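Local coordinates for protein putative P450-like enzyme (Streptomyces himastatinicus ATCC 53653, PDB 5Z9J) that probably acts as a haem-dependent cytochrome P450 monooxygenase in bacterial secondary metabolism, at residues A[126-138]-A[234-247]. Numbering follows the deposited sequence.
Sequences VAEFAAPLPLIMI and LLVNGHLTTAMLIA. With HEM (protoporphyrin IX containing Fe), chain E.
The haem-lining helix of the P450 fold, kinked between 234-238 and 240-247, packs one flank on 126-138 through Pro134, Ile138 and His239. The axes of 132-138 and 240-247 approach to 8.1 Å at 141°, close enough for small residues to mesh: Ala131 CA lies 3.5 Å from Ala243 CB. At the kink, His239 CG is anti to its backbone N (chi1 -179°), which carries the imidazole across to 126-138. There NE2 gives Ala131 O a weak, bent bond (3.2 Å, 126°) at the ring edge, while Leu135 CB makes a CH-pi contact over one face, 3.8 Å from the centroid; Leu240 CD1 lies over the opposite face. Ile138 CD1 sits 3.5 Å from Gly238 C, against backbone without a side chain. Thr242 CB and CG2 meet Pro134 CB at 3.6 and 3.7 Å, and OG1 bonds Gly238 O from above the carbonyl plane (3.0 Å). Exchanging Thr242 for an alanine would probably leave Gly238 O without this hydroxyl and open a gap where CG2 lay. Gly238 CA packs against the porphyrin, whose edge Thr242 and Ile138 also reach. A helix crossing the haem face, its run broken there, is typical of cytochromes P450.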
# COMPACT_ATOMS: atom_id res chain seq x y z
N VAL A 126 6.88 -3.51 14.43
CA VAL A 126 6.65 -2.55 13.35
C VAL A 126 7.74 -1.47 13.37
O VAL A 126 8.48 -1.23 12.39
CB VAL A 126 5.25 -1.88 13.48
CG1 VAL A 126 5.05 -0.88 12.38
CG2 VAL A 126 4.16 -2.95 13.40
N ALA A 127 7.87 -0.82 14.51
CA ALA A 127 8.83 0.30 14.57
C ALA A 127 10.28 -0.17 14.40
O ALA A 127 11.12 0.56 13.86
CB ALA A 127 8.67 1.05 15.86
N GLU A 128 10.62 -1.35 14.91
CA GLU A 128 12.00 -1.80 14.87
C GLU A 128 12.33 -2.52 13.56
O GLU A 128 13.47 -2.63 13.17
CB GLU A 128 12.32 -2.75 16.03
CG GLU A 128 12.06 -2.22 17.39
CD GLU A 128 13.03 -1.13 17.83
OE1 GLU A 128 14.23 -1.16 17.47
OE2 GLU A 128 12.55 -0.24 18.55
N PHE A 129 11.32 -3.10 12.92
CA PHE A 129 11.66 -4.01 11.85
C PHE A 129 10.79 -3.84 10.64
O PHE A 129 11.31 -3.60 9.55
CB PHE A 129 11.57 -5.45 12.35
CG PHE A 129 11.98 -6.48 11.34
CD1 PHE A 129 13.30 -6.57 10.92
CD2 PHE A 129 11.06 -7.36 10.81
CE1 PHE A 129 13.70 -7.51 9.99
CE2 PHE A 129 11.45 -8.31 9.88
CZ PHE A 129 12.79 -8.38 9.47
N ALA A 130 9.47 -4.01 10.83
CA ALA A 130 8.62 -4.11 9.69
C ALA A 130 8.52 -2.83 8.90
O ALA A 130 8.39 -2.92 7.67
CB ALA A 130 7.19 -4.61 10.11
N ALA A 131 8.56 -1.65 9.55
CA ALA A 131 8.50 -0.39 8.82
C ALA A 131 9.83 0.02 8.26
O ALA A 131 9.88 0.42 7.09
CB ALA A 131 7.98 0.77 9.68
N PRO A 132 10.91 -0.06 9.06
CA PRO A 132 12.15 0.37 8.43
C PRO A 132 12.59 -0.39 7.18
O PRO A 132 13.23 0.27 6.32
CB PRO A 132 13.18 0.15 9.54
CG PRO A 132 12.45 0.17 10.77
CD PRO A 132 11.08 -0.25 10.51
N LEU A 133 12.31 -1.70 7.09
CA LEU A 133 12.83 -2.53 5.99
C LEU A 133 12.33 -2.08 4.60
O LEU A 133 13.16 -1.71 3.75
CB LEU A 133 12.52 -4.03 6.23
CG LEU A 133 12.81 -4.93 5.03
CD1 LEU A 133 14.35 -4.93 4.72
CD2 LEU A 133 12.34 -6.34 5.26
N PRO A 134 10.99 -2.00 4.36
CA PRO A 134 10.51 -1.54 3.05
C PRO A 134 10.88 -0.09 2.76
O PRO A 134 11.07 0.26 1.61
CB PRO A 134 9.00 -1.68 3.16
CG PRO A 134 8.73 -1.75 4.62
CD PRO A 134 9.86 -2.35 5.25
N LEU A 135 10.97 0.73 3.79
CA LEU A 135 11.42 2.09 3.61
C LEU A 135 12.88 2.10 3.11
O LEU A 135 13.24 2.84 2.19
CB LEU A 135 11.30 2.89 4.90
CG LEU A 135 11.84 4.32 4.64
CD1 LEU A 135 11.05 4.96 3.48
CD2 LEU A 135 11.86 5.21 5.84
N ILE A 136 13.73 1.33 3.76
CA ILE A 136 15.13 1.26 3.36
C ILE A 136 15.31 0.73 1.92
O ILE A 136 16.11 1.28 1.14
CB ILE A 136 15.94 0.40 4.34
CG1 ILE A 136 16.07 1.12 5.69
CG2 ILE A 136 17.35 0.14 3.80
CD1 ILE A 136 16.68 0.25 6.79
N MET A 137 14.55 -0.30 1.57
CA MET A 137 14.60 -0.92 0.25
C MET A 137 14.25 0.04 -0.84
O MET A 137 14.86 0.01 -1.92
CB MET A 137 13.66 -2.14 0.18
CG MET A 137 14.13 -3.36 0.96
SD MET A 137 15.71 -4.05 0.39
CE MET A 137 15.30 -4.74 -1.20
N ILE A 138 13.22 0.84 -0.62
CA ILE A 138 12.80 1.78 -1.64
C ILE A 138 13.80 2.93 -1.70
O ILE A 138 14.08 3.43 -2.74
CB ILE A 138 11.40 2.32 -1.42
CG1 ILE A 138 10.39 1.14 -1.42
CG2 ILE A 138 11.01 3.20 -2.57
CD1 ILE A 138 8.99 1.59 -1.09
N LEU A 234 6.07 5.78 -5.33
CA LEU A 234 6.75 4.56 -4.94
C LEU A 234 6.91 4.49 -3.41
O LEU A 234 6.52 3.49 -2.78
CB LEU A 234 8.10 4.44 -5.65
CG LEU A 234 7.82 4.23 -7.15
CD1 LEU A 234 9.04 4.27 -7.97
CD2 LEU A 234 7.05 2.89 -7.36
N LEU A 235 7.39 5.58 -2.82
CA LEU A 235 7.54 5.65 -1.35
C LEU A 235 6.23 5.40 -0.65
O LEU A 235 6.15 4.51 0.24
CB LEU A 235 8.03 7.00 -0.93
CG LEU A 235 9.50 7.16 -1.33
CD1 LEU A 235 9.84 8.60 -1.09
CD2 LEU A 235 10.38 6.23 -0.48
N VAL A 236 5.22 6.18 -1.01
CA VAL A 236 3.96 6.11 -0.25
C VAL A 236 3.33 4.78 -0.46
O VAL A 236 2.77 4.23 0.50
CB VAL A 236 2.96 7.21 -0.63
CG1 VAL A 236 1.51 6.89 -0.14
CG2 VAL A 236 3.42 8.52 -0.11
N ASN A 237 3.41 4.25 -1.68
CA ASN A 237 2.70 2.98 -1.94
C ASN A 237 3.37 1.73 -1.45
O ASN A 237 2.73 0.66 -1.30
CB ASN A 237 2.35 2.83 -3.43
CG ASN A 237 1.05 3.58 -3.79
OD1 ASN A 237 0.65 4.53 -3.10
ND2 ASN A 237 0.39 3.13 -4.85
N GLY A 238 4.68 1.84 -1.30
CA GLY A 238 5.51 0.72 -0.96
C GLY A 238 6.02 0.64 0.46
O GLY A 238 6.68 -0.32 0.78
N HIS A 239 5.74 1.64 1.29
CA HIS A 239 6.31 1.65 2.63
C HIS A 239 5.44 0.95 3.67
O HIS A 239 5.67 -0.19 4.02
CB HIS A 239 6.56 3.09 3.06
CG HIS A 239 7.17 3.23 4.41
ND1 HIS A 239 7.15 4.40 5.13
CD2 HIS A 239 7.83 2.33 5.19
CE1 HIS A 239 7.75 4.22 6.29
NE2 HIS A 239 8.17 2.97 6.34
N LEU A 240 4.39 1.63 4.11
CA LEU A 240 3.60 1.16 5.23
C LEU A 240 2.69 -0.01 4.81
O LEU A 240 2.27 -0.79 5.65
CB LEU A 240 2.76 2.31 5.83
CG LEU A 240 3.33 3.03 7.07
CD1 LEU A 240 4.78 3.26 6.89
CD2 LEU A 240 2.69 4.37 7.32
N THR A 241 2.40 -0.12 3.52
CA THR A 241 1.65 -1.27 3.01
C THR A 241 2.44 -2.55 3.30
O THR A 241 1.89 -3.57 3.76
CB THR A 241 1.38 -1.16 1.49
OG1 THR A 241 2.58 -0.91 0.76
CG2 THR A 241 0.42 -0.01 1.25
N THR A 242 3.74 -2.49 2.99
CA THR A 242 4.64 -3.59 3.14
C THR A 242 4.95 -3.85 4.60
O THR A 242 5.03 -5.02 5.02
CB THR A 242 5.94 -3.38 2.38
OG1 THR A 242 5.68 -3.11 1.00
CG2 THR A 242 6.80 -4.63 2.45
N ALA A 243 5.10 -2.78 5.39
CA ALA A 243 5.35 -2.92 6.82
C ALA A 243 4.18 -3.72 7.42
O ALA A 243 4.37 -4.63 8.24
CB ALA A 243 5.48 -1.60 7.49
N MET A 244 2.98 -3.35 7.01
CA MET A 244 1.79 -4.04 7.53
C MET A 244 1.65 -5.50 7.12
O MET A 244 1.19 -6.32 7.90
CB MET A 244 0.50 -3.32 7.12
CG MET A 244 0.17 -2.17 8.05
SD MET A 244 -1.29 -1.18 7.61
CE MET A 244 -0.76 -0.43 6.07
N LEU A 245 1.93 -5.80 5.85
CA LEU A 245 1.91 -7.16 5.41
C LEU A 245 2.85 -7.99 6.30
O LEU A 245 2.55 -9.10 6.70
CB LEU A 245 2.34 -7.26 3.96
CG LEU A 245 2.44 -8.71 3.47
CD1 LEU A 245 1.07 -9.50 3.68
CD2 LEU A 245 2.89 -8.78 2.06
N ILE A 246 4.06 -7.48 6.54
CA ILE A 246 5.00 -8.22 7.37
C ILE A 246 4.46 -8.36 8.80
O ILE A 246 4.35 -9.48 9.36
CB ILE A 246 6.46 -7.53 7.40
CG1 ILE A 246 7.13 -7.62 6.01
CG2 ILE A 246 7.31 -8.22 8.46
CD1 ILE A 246 8.41 -6.61 5.80
N ALA A 247 4.00 -7.27 9.38
CA ALA A 247 3.55 -7.32 10.76
C ALA A 247 2.20 -8.08 10.90
O ALA A 247 2.04 -8.88 11.80
CB ALA A 247 3.47 -5.94 11.30
CHA HEM E . -0.75 -0.20 -6.83
CHB HEM E . -1.34 -2.64 -2.75
CHC HEM E . 3.46 -2.69 -2.20
CHD HEM E . 3.97 0.53 -5.70
C1A HEM E . -1.39 -0.87 -5.82
C2A HEM E . -2.82 -1.14 -5.67
C3A HEM E . -2.98 -1.83 -4.54
C4A HEM E . -1.66 -2.01 -3.93
CMA HEM E . -4.32 -2.33 -3.96
CAA HEM E . -3.95 -0.72 -6.63
CBA HEM E . -4.32 0.76 -6.45
CGA HEM E . -5.62 1.12 -7.18
O1A HEM E . -6.15 2.25 -7.00
O2A HEM E . -6.15 0.33 -7.97
C1B HEM E . -0.09 -2.92 -2.28
C2B HEM E . 0.20 -3.81 -1.20
C3B HEM E . 1.53 -3.83 -1.05
C4B HEM E . 2.11 -2.92 -2.02
CMB HEM E . -0.90 -4.57 -0.43
CAB HEM E . 2.40 -4.60 -0.05
CBB HEM E . 1.92 -5.47 0.84
C1C HEM E . 4.06 -1.84 -3.12
C2C HEM E . 5.51 -1.58 -3.28
C3C HEM E . 5.62 -0.69 -4.26
C4C HEM E . 4.29 -0.36 -4.70
CMC HEM E . 6.60 -2.29 -2.46
CAC HEM E . 6.85 0.00 -4.90
CBC HEM E . 8.11 -0.25 -4.57
C1D HEM E . 2.76 0.65 -6.29
C2D HEM E . 2.47 1.56 -7.36
C3D HEM E . 1.02 1.31 -7.71
C4D HEM E . 0.55 0.29 -6.83
CMD HEM E . 3.42 2.59 -8.01
CAD HEM E . 0.21 2.08 -8.77
CBD HEM E . 0.25 1.37 -10.10
CGD HEM E . -0.73 2.06 -11.03
O1D HEM E . -1.58 2.87 -10.58
O2D HEM E . -0.68 1.78 -12.26
NA HEM E . -0.75 -1.43 -4.75
NB HEM E . 1.10 -2.37 -2.76
NC HEM E . 3.40 -1.05 -3.99
ND HEM E . 1.61 -0.12 -6.01
FE HEM E . 1.38 -1.32 -4.49